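Local coordinates for protein VP24 (White spot syndrome virus, PDB 5HLJ) that serves as a major envelope protein of the virus, probably a membrane-anchored structural component of the virion envelope, and is seen as a three-chain assembly, at residues L23-V28 with Y162-R167; H33-N38 with L70-G75; A95-N100 with N143-G148. All blocks are in the same frame, centred on the assembly; numbering follows the deposited sequence.

Contact 1 (L23-V28 with Y162-R167)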
# COMPACT_ATOMS: atom_id res chain seq x y z
N LEU A 23 6.41 1.51 12.11
CA LEU A 23 7.27 0.89 13.10
C LEU A 23 8.50 0.24 12.45
O LEU A 23 8.52 -0.00 11.24
CB LEU A 23 6.51 -0.18 13.89
CG LEU A 23 5.28 0.25 14.67
CD1 LEU A 23 4.70 -0.95 15.38
CD2 LEU A 23 5.63 1.36 15.67
N THR A 24 9.50 -0.06 13.26
CA THR A 24 10.69 -0.73 12.78
C THR A 24 10.72 -2.19 13.23
O THR A 24 10.33 -2.49 14.35
CB THR A 24 11.95 0.02 13.26
OG1 THR A 24 11.94 1.34 12.69
CG2 THR A 24 13.20 -0.67 12.82
N ILE A 25 11.14 -3.09 12.34
CA ILE A 25 11.24 -4.51 12.68
C ILE A 25 12.49 -5.17 12.08
O ILE A 25 12.98 -4.75 11.03
CB ILE A 25 10.02 -5.34 12.19
CG1 ILE A 25 9.93 -5.29 10.66
CG2 ILE A 25 8.72 -4.91 12.87
CD1 ILE A 25 8.71 -5.98 10.10
N ASN A 26 12.98 -6.21 12.76
CA ASN A 26 14.10 -6.99 12.24
C ASN A 26 13.74 -8.46 12.07
O ASN A 26 13.02 -9.03 12.88
CB ASN A 26 15.32 -6.87 13.17
CG ASN A 26 15.89 -5.47 13.20
OD1 ASN A 26 16.41 -4.98 12.20
ND2 ASN A 26 15.81 -4.82 14.35
N GLY A 27 14.25 -9.07 11.01
CA GLY A 27 14.15 -10.51 10.86
C GLY A 27 15.02 -11.24 11.87
O GLY A 27 16.11 -10.78 12.20
N VAL A 28 14.53 -12.38 12.37
CA VAL A 28 15.31 -13.26 13.24
C VAL A 28 15.39 -14.66 12.63
O VAL A 28 14.40 -15.39 12.66
CB VAL A 28 14.68 -13.38 14.64
CG1 VAL A 28 15.53 -14.28 15.52
CG2 VAL A 28 14.50 -12.02 15.27
N TYR A 162 13.88 -4.02 8.52
CA TYR A 162 12.69 -3.63 7.78
C TYR A 162 11.87 -2.54 8.46
O TYR A 162 11.94 -2.35 9.68
CB TYR A 162 11.80 -4.86 7.50
CG TYR A 162 12.37 -5.65 6.36
CD1 TYR A 162 13.40 -6.59 6.57
CD2 TYR A 162 11.95 -5.42 5.07
CE1 TYR A 162 13.97 -7.28 5.50
CE2 TYR A 162 12.51 -6.10 4.00
CZ TYR A 162 13.52 -7.03 4.22
OH TYR A 162 14.04 -7.68 3.13
N LEU A 163 11.12 -1.81 7.64
CA LEU A 163 10.20 -0.77 8.10
C LEU A 163 8.80 -1.26 7.85
O LEU A 163 8.50 -1.72 6.76
CB LEU A 163 10.45 0.55 7.38
CG LEU A 163 11.91 0.99 7.34
CD1 LEU A 163 12.13 2.24 6.47
CD2 LEU A 163 12.37 1.24 8.77
N LEU A 164 7.96 -1.19 8.87
CA LEU A 164 6.63 -1.75 8.80
C LEU A 164 5.58 -0.64 8.81
O LEU A 164 5.58 0.21 9.69
CB LEU A 164 6.40 -2.70 9.98
CG LEU A 164 4.99 -3.24 10.24
CD1 LEU A 164 4.53 -4.19 9.13
CD2 LEU A 164 4.92 -3.93 11.61
N SER A 165 4.69 -0.66 7.82
CA SER A 165 3.55 0.23 7.82
C SER A 165 2.27 -0.53 8.08
O SER A 165 1.96 -1.49 7.38
CB SER A 165 3.44 0.98 6.49
OG SER A 165 4.35 2.05 6.43
N MET A 166 1.52 -0.10 9.09
CA MET A 166 0.20 -0.69 9.34
C MET A 166 -0.87 0.39 9.25
O MET A 166 -0.70 1.48 9.78
CB MET A 166 0.14 -1.35 10.72
CG MET A 166 1.18 -2.42 10.94
SD MET A 166 0.94 -3.33 12.49
CE MET A 166 1.40 -2.10 13.71
N ARG A 167 -1.98 0.09 8.60
CA ARG A 167 -3.10 1.02 8.62
C ARG A 167 -4.13 0.61 9.65
O ARG A 167 -4.65 -0.50 9.62
CB ARG A 167 -3.75 1.14 7.24
CG ARG A 167 -4.92 2.14 7.26
CD ARG A 167 -5.50 2.40 5.87
NE ARG A 167 -6.86 2.94 5.94
CZ ARG A 167 -7.28 4.02 5.26
NH1 ARG A 167 -6.43 4.69 4.47
NH2 ARG A 167 -8.54 4.43 5.38
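I25 and Y162 meet as an antiparallel hydrogen-bonded pair, with their side chains on one face of the sheet. CG1 of I25 rests on CB of Y162 at 3.7 Å, while the phenol ring leads away. With CG1 set between its own backbone N and carbonyl carbon (chi1 62°), I25 runs obliquely across both neighbours: beyond Y162, its CD1 reaches CB of L164 at 4.0 Å. M166 follows on this face: its chain bends at its third torsion (chi3 -71°) and brings CE to 3.9 Å from CD1 of L23.

Four backbone bonds hold this register. Y162 N gives a 2.8 Å bond to I25 O, approaching nearly along the C=O axis, and I25 N returns one to Y162 O. One hydrogen-bonded pair further on, L164 N binds L23 O at 2.7 Å and L23 N binds L164 O. Between the two pairs, T24 and L163 have no backbone bonds to each other; theirs go outward, to V37 and S113. Their side chains lie alongside on the reverse face, OG1 of T24 3.9 Å from CD2 of L163. The short segments run at 132°, twisted well away from flat antiparallel alignment.

Further out, S165 OG bonds to N22 and N26 OD1 to H161, polar ties on the T24 face. L112 of strand 105-114 extends the apolar I25 face, and F147 of strand 141-151 packs against I25 and L164. Strand 33-42 flanks 19-28 and strand 105-114 flanks 161-170, placing this pair inside the sheet, with F175 of a second subunit packing on L23.

Contact 2 (H33-N38 with L70-G75)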
# COMPACT_ATOMS: atom_id res chain seq x y z
N HIS A 33 11.15 -15.55 12.63
CA HIS A 33 10.26 -14.49 13.08
C HIS A 33 10.67 -13.09 12.62
O HIS A 33 11.80 -12.86 12.19
CB HIS A 33 10.16 -14.48 14.60
CG HIS A 33 9.24 -15.51 15.16
ND1 HIS A 33 9.69 -16.62 15.83
CD2 HIS A 33 7.89 -15.60 15.15
CE1 HIS A 33 8.66 -17.35 16.22
NE2 HIS A 33 7.56 -16.75 15.82
N PHE A 34 9.73 -12.16 12.72
CA PHE A 34 10.06 -10.75 12.72
C PHE A 34 10.04 -10.31 14.16
O PHE A 34 9.29 -10.85 14.95
CB PHE A 34 9.07 -9.93 11.88
CG PHE A 34 9.37 -9.92 10.43
CD1 PHE A 34 10.47 -9.23 9.94
CD2 PHE A 34 8.56 -10.60 9.54
CE1 PHE A 34 10.75 -9.21 8.59
CE2 PHE A 34 8.84 -10.59 8.19
CZ PHE A 34 9.94 -9.90 7.71
N ASN A 35 10.84 -9.31 14.49
CA ASN A 35 10.92 -8.84 15.87
C ASN A 35 10.86 -7.31 15.93
O ASN A 35 11.61 -6.63 15.22
CB ASN A 35 12.22 -9.37 16.51
CG ASN A 35 12.22 -9.23 18.02
OD1 ASN A 35 11.17 -9.29 18.66
ND2 ASN A 35 13.41 -9.05 18.58
N PHE A 36 9.96 -6.78 16.75
CA PHE A 36 9.84 -5.32 16.89
C PHE A 36 11.12 -4.70 17.44
O PHE A 36 11.87 -5.34 18.16
CB PHE A 36 8.69 -4.93 17.80
CG PHE A 36 7.33 -5.16 17.20
CD1 PHE A 36 6.97 -4.55 16.00
CD2 PHE A 36 6.38 -5.94 17.87
CE1 PHE A 36 5.70 -4.74 15.45
CE2 PHE A 36 5.12 -6.14 17.33
CZ PHE A 36 4.78 -5.53 16.12
N VAL A 37 11.36 -3.44 17.08
CA VAL A 37 12.26 -2.58 17.85
C VAL A 37 11.40 -1.88 18.89
O VAL A 37 10.36 -1.31 18.56
CB VAL A 37 12.98 -1.55 16.96
CG1 VAL A 37 13.71 -0.52 17.81
CG2 VAL A 37 13.93 -2.24 15.99
N ASN A 38 11.79 -1.95 20.16
CA ASN A 38 10.95 -1.36 21.21
C ASN A 38 11.03 0.16 21.16
O ASN A 38 12.02 0.72 20.66
CB ASN A 38 11.35 -1.88 22.58
CG ASN A 38 12.78 -1.57 22.93
OD1 ASN A 38 13.71 -2.18 22.39
ND2 ASN A 38 12.98 -0.63 23.84
N LEU A 70 2.06 -3.40 22.10
CA LEU A 70 2.43 -4.50 21.22
C LEU A 70 3.68 -5.20 21.72
O LEU A 70 4.58 -4.57 22.27
CB LEU A 70 2.68 -4.00 19.80
CG LEU A 70 1.61 -3.23 19.04
CD1 LEU A 70 1.68 -1.74 19.35
CD2 LEU A 70 1.80 -3.48 17.57
N THR A 71 3.73 -6.52 21.51
CA THR A 71 4.95 -7.29 21.68
C THR A 71 5.04 -8.36 20.58
O THR A 71 4.03 -8.93 20.18
CB THR A 71 5.01 -7.97 23.09
OG1 THR A 71 6.26 -8.65 23.25
CG2 THR A 71 3.87 -8.97 23.28
N SER A 72 6.23 -8.59 20.06
CA SER A 72 6.46 -9.69 19.14
C SER A 72 7.00 -10.88 19.93
O SER A 72 7.84 -10.70 20.82
CB SER A 72 7.41 -9.29 18.02
OG SER A 72 8.60 -8.73 18.52
N LEU A 73 6.49 -12.07 19.64
CA LEU A 73 6.91 -13.29 20.34
C LEU A 73 7.87 -14.08 19.46
O LEU A 73 7.76 -14.07 18.24
CB LEU A 73 5.71 -14.17 20.73
CG LEU A 73 4.60 -13.53 21.58
CD1 LEU A 73 3.62 -14.58 22.12
CD2 LEU A 73 5.17 -12.68 22.72
N LEU A 74 8.82 -14.75 20.10
CA LEU A 74 9.85 -15.49 19.38
C LEU A 74 9.78 -16.96 19.79
O LEU A 74 8.86 -17.36 20.50
CB LEU A 74 11.22 -14.87 19.65
CG LEU A 74 11.26 -13.36 19.35
CD1 LEU A 74 12.56 -12.72 19.81
CD2 LEU A 74 11.02 -13.07 17.86
N GLY A 75 10.72 -17.77 19.34
CA GLY A 75 10.69 -19.17 19.74
C GLY A 75 9.58 -20.01 19.13
O GLY A 75 8.45 -19.53 18.91
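S72 and the N35-F36 step make the tight part of this contact. The serine hydroxyl donates to OD1 of N35 at 2.6 Å and accepts the backbone N-H of F36 at 3.0 Å, a nearly straight bond (165°), so one buried oxygen is gripped from two adjacent residues. Its place between backbone N and carbonyl carbon (chi1 52°) turns OG toward strand 33-36. N35 extends to it with CG anti to its own N (chi1 -165°), and its ND2 is hydrogen-bonded to OE1 of Q54. Beside these two bonds the F36 ring comes in edge-on: CD2 lies 3.5 Å from CB of S72, and the carbonyl carbon of T71 sits in the ring plane. CZ of F36 also meets CD2 of L70 at 3.9 Å, the two side chains crossing at about a right angle.

The two strands are not direct partners. Strand 48-51 comes between them in the sheet order, and here their axes pass 6.3 Å apart, so side chains do the joining where backbone pairing is absent. The sheet is strongly curved, consistent with the beta-barrel of the related envelope proteins VP26 and VP28.

Toward G75 the hydrogen bonds across the contact give out, and the L73-G75 side is partly exposed, although the H33 ring is buried and still closely packed. CA of L74 stands over one face of that ring in a CH-pi contact, 4.0 Å from the centroid, with L73 O above the same face. CD2 of L74 reaches CB of H33 at 3.7 Å. H79 stacks on the imidazole, and NE2 hydrogen-bonds to D78 O.

Contact 3 (A95-N100 with N143-G148)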
# COMPACT_ATOMS: atom_id res chain seq x y z
N ALA A 95 2.44 -11.38 16.86
CA ALA A 95 2.39 -10.29 17.82
C ALA A 95 1.18 -10.37 18.73
O ALA A 95 0.12 -10.86 18.32
CB ALA A 95 2.41 -8.95 17.09
N ARG A 96 1.35 -9.88 19.95
CA ARG A 96 0.25 -9.74 20.89
C ARG A 96 0.00 -8.26 21.06
O ARG A 96 0.94 -7.49 21.32
CB ARG A 96 0.56 -10.43 22.23
CG ARG A 96 0.89 -11.94 22.11
CD ARG A 96 -0.37 -12.79 21.91
NE ARG A 96 -1.20 -12.81 23.12
CZ ARG A 96 -2.49 -13.14 23.14
NH1 ARG A 96 -3.10 -13.48 22.01
NH2 ARG A 96 -3.18 -13.12 24.27
N VAL A 97 -1.24 -7.84 20.87
CA VAL A 97 -1.56 -6.43 20.84
C VAL A 97 -2.69 -6.12 21.81
O VAL A 97 -3.81 -6.61 21.65
CB VAL A 97 -1.96 -5.95 19.42
CG1 VAL A 97 -2.26 -4.45 19.41
CG2 VAL A 97 -0.86 -6.27 18.42
N TYR A 98 -2.38 -5.29 22.80
CA TYR A 98 -3.37 -4.85 23.75
C TYR A 98 -4.02 -3.56 23.27
O TYR A 98 -3.37 -2.52 23.18
CB TYR A 98 -2.74 -4.66 25.14
CG TYR A 98 -3.73 -4.30 26.23
CD1 TYR A 98 -4.98 -4.91 26.28
CD2 TYR A 98 -3.39 -3.40 27.23
CE1 TYR A 98 -5.89 -4.60 27.27
CE2 TYR A 98 -4.30 -3.08 28.24
CZ TYR A 98 -5.54 -3.68 28.26
OH TYR A 98 -6.44 -3.38 29.25
N ASN A 99 -5.31 -3.63 22.97
CA ASN A 99 -6.10 -2.48 22.59
C ASN A 99 -6.84 -1.94 23.80
O ASN A 99 -7.88 -2.47 24.21
CB ASN A 99 -7.09 -2.83 21.47
CG ASN A 99 -8.00 -1.66 21.10
OD1 ASN A 99 -7.75 -0.51 21.49
ND2 ASN A 99 -9.06 -1.94 20.34
N ASN A 100 -6.28 -0.88 24.38
CA ASN A 100 -6.89 -0.24 25.53
C ASN A 100 -7.43 1.15 25.17
O ASN A 100 -7.32 2.09 25.94
CB ASN A 100 -5.88 -0.12 26.68
CG ASN A 100 -6.55 0.03 28.04
OD1 ASN A 100 -7.76 -0.21 28.20
ND2 ASN A 100 -5.77 0.41 29.04
N ASN A 143 -4.90 -9.22 21.58
CA ASN A 143 -5.22 -9.84 20.31
C ASN A 143 -3.99 -10.38 19.61
O ASN A 143 -2.91 -9.81 19.72
CB ASN A 143 -5.90 -8.84 19.37
CG ASN A 143 -7.08 -8.14 20.01
OD1 ASN A 143 -8.23 -8.55 19.83
ND2 ASN A 143 -6.80 -7.06 20.75
N THR A 144 -4.15 -11.48 18.89
CA THR A 144 -3.06 -11.95 18.05
C THR A 144 -3.08 -11.21 16.71
O THR A 144 -4.13 -11.00 16.11
CB THR A 144 -3.16 -13.48 17.85
OG1 THR A 144 -2.93 -14.11 19.11
CG2 THR A 144 -2.10 -13.98 16.87
N LEU A 145 -1.90 -10.75 16.30
CA LEU A 145 -1.74 -10.06 15.02
C LEU A 145 -0.57 -10.68 14.28
O LEU A 145 0.52 -10.78 14.84
CB LEU A 145 -1.52 -8.56 15.21
CG LEU A 145 -1.26 -7.68 13.98
CD1 LEU A 145 -2.45 -7.68 13.05
CD2 LEU A 145 -0.93 -6.23 14.38
N VAL A 146 -0.79 -11.12 13.05
CA VAL A 146 0.30 -11.75 12.31
C VAL A 146 0.37 -11.25 10.86
O VAL A 146 -0.63 -10.86 10.26
CB VAL A 146 0.20 -13.33 12.29
CG1 VAL A 146 -0.28 -13.88 13.63
CG2 VAL A 146 -0.70 -13.82 11.19
N PHE A 147 1.58 -11.29 10.31
CA PHE A 147 1.74 -11.24 8.86
C PHE A 147 2.91 -12.14 8.53
O PHE A 147 3.78 -12.39 9.38
CB PHE A 147 1.93 -9.80 8.34
CG PHE A 147 3.31 -9.23 8.58
CD1 PHE A 147 4.34 -9.48 7.69
CD2 PHE A 147 3.55 -8.42 9.67
CE1 PHE A 147 5.60 -8.96 7.91
CE2 PHE A 147 4.82 -7.89 9.89
CZ PHE A 147 5.84 -8.17 9.01
N GLY A 148 2.92 -12.66 7.31
CA GLY A 148 4.05 -13.46 6.86
C GLY A 148 4.79 -12.79 5.72
O GLY A 148 4.24 -11.96 4.99
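N143 grips V97 with both its backbone and its side chain, and the asparagine can be followed atom by atom. CB leaves strand 143-148 on the V97 face and passes 3.8 Å from V97 O. The first torsion (chi1 -52°) sets CG anti to the carbonyl carbon, which keeps the amide folded alongside its own backbone N and lets both nitrogens reach the same acceptor. CG itself is about 4.0 Å from V97 O. At the tip, ND2 donates to that oxygen at 3.2 Å, arriving close to the line of the carbonyl with the partner near the amide plane, whereas N143 N binds it at 2.8 Å from well above the carbonyl plane. V97 O is thus doubly held. The other branch, OD1, turns to the backbone N of K138, so the amide is fixed at both ends.

The return bond, V97 N to N143 O, completes this antiparallel hydrogen-bonded pair. A95 and L145 form the next one, exchanging a further two backbone bonds. On their face CG2 of V97 packs against CB of L145 at 4.0 Å.

R96 and T144 occupy the reverse face. The arginine chain bends at its second and third torsions, so the guanidinium comes round to the threonine: NH1 bonds OG1 of T144 at 3.0 Å, in the guanidinium plane but at a bent 137°. Its stronger partner is D58, which forms a salt bridge with NH2.

Strand 90-99 is flanked by 141-151 here and by 68-72 along its other edge, where R96 pairs with T71. On the inward V97 face, I68 and L70 of neighbouring strand 68-72 lie beside V97, and L137 of strand 135-137 packs on V97 and N143.

How the contacts relate
The three contacts belong to one curved sheet. Contact 2 is joined to contact 1 through the paired neighbouring strands 19-28 and 33-42, with N26 O 2.7 Å from N35 N; contact 2 meets contact 3 across strands 68-72 and 90-99, where T71 O lies 2.9 Å from R96 N. Centres are about 10 Å apart in both cases, and about 14 Å between contacts 1 and 3. Those two meet through side chains in the interior: F147 touches I25 and L164, and also the ring of F34 from contact 2. Along the chain, contacts 2 and 3 follow in series inside the loop that contact 1 closes.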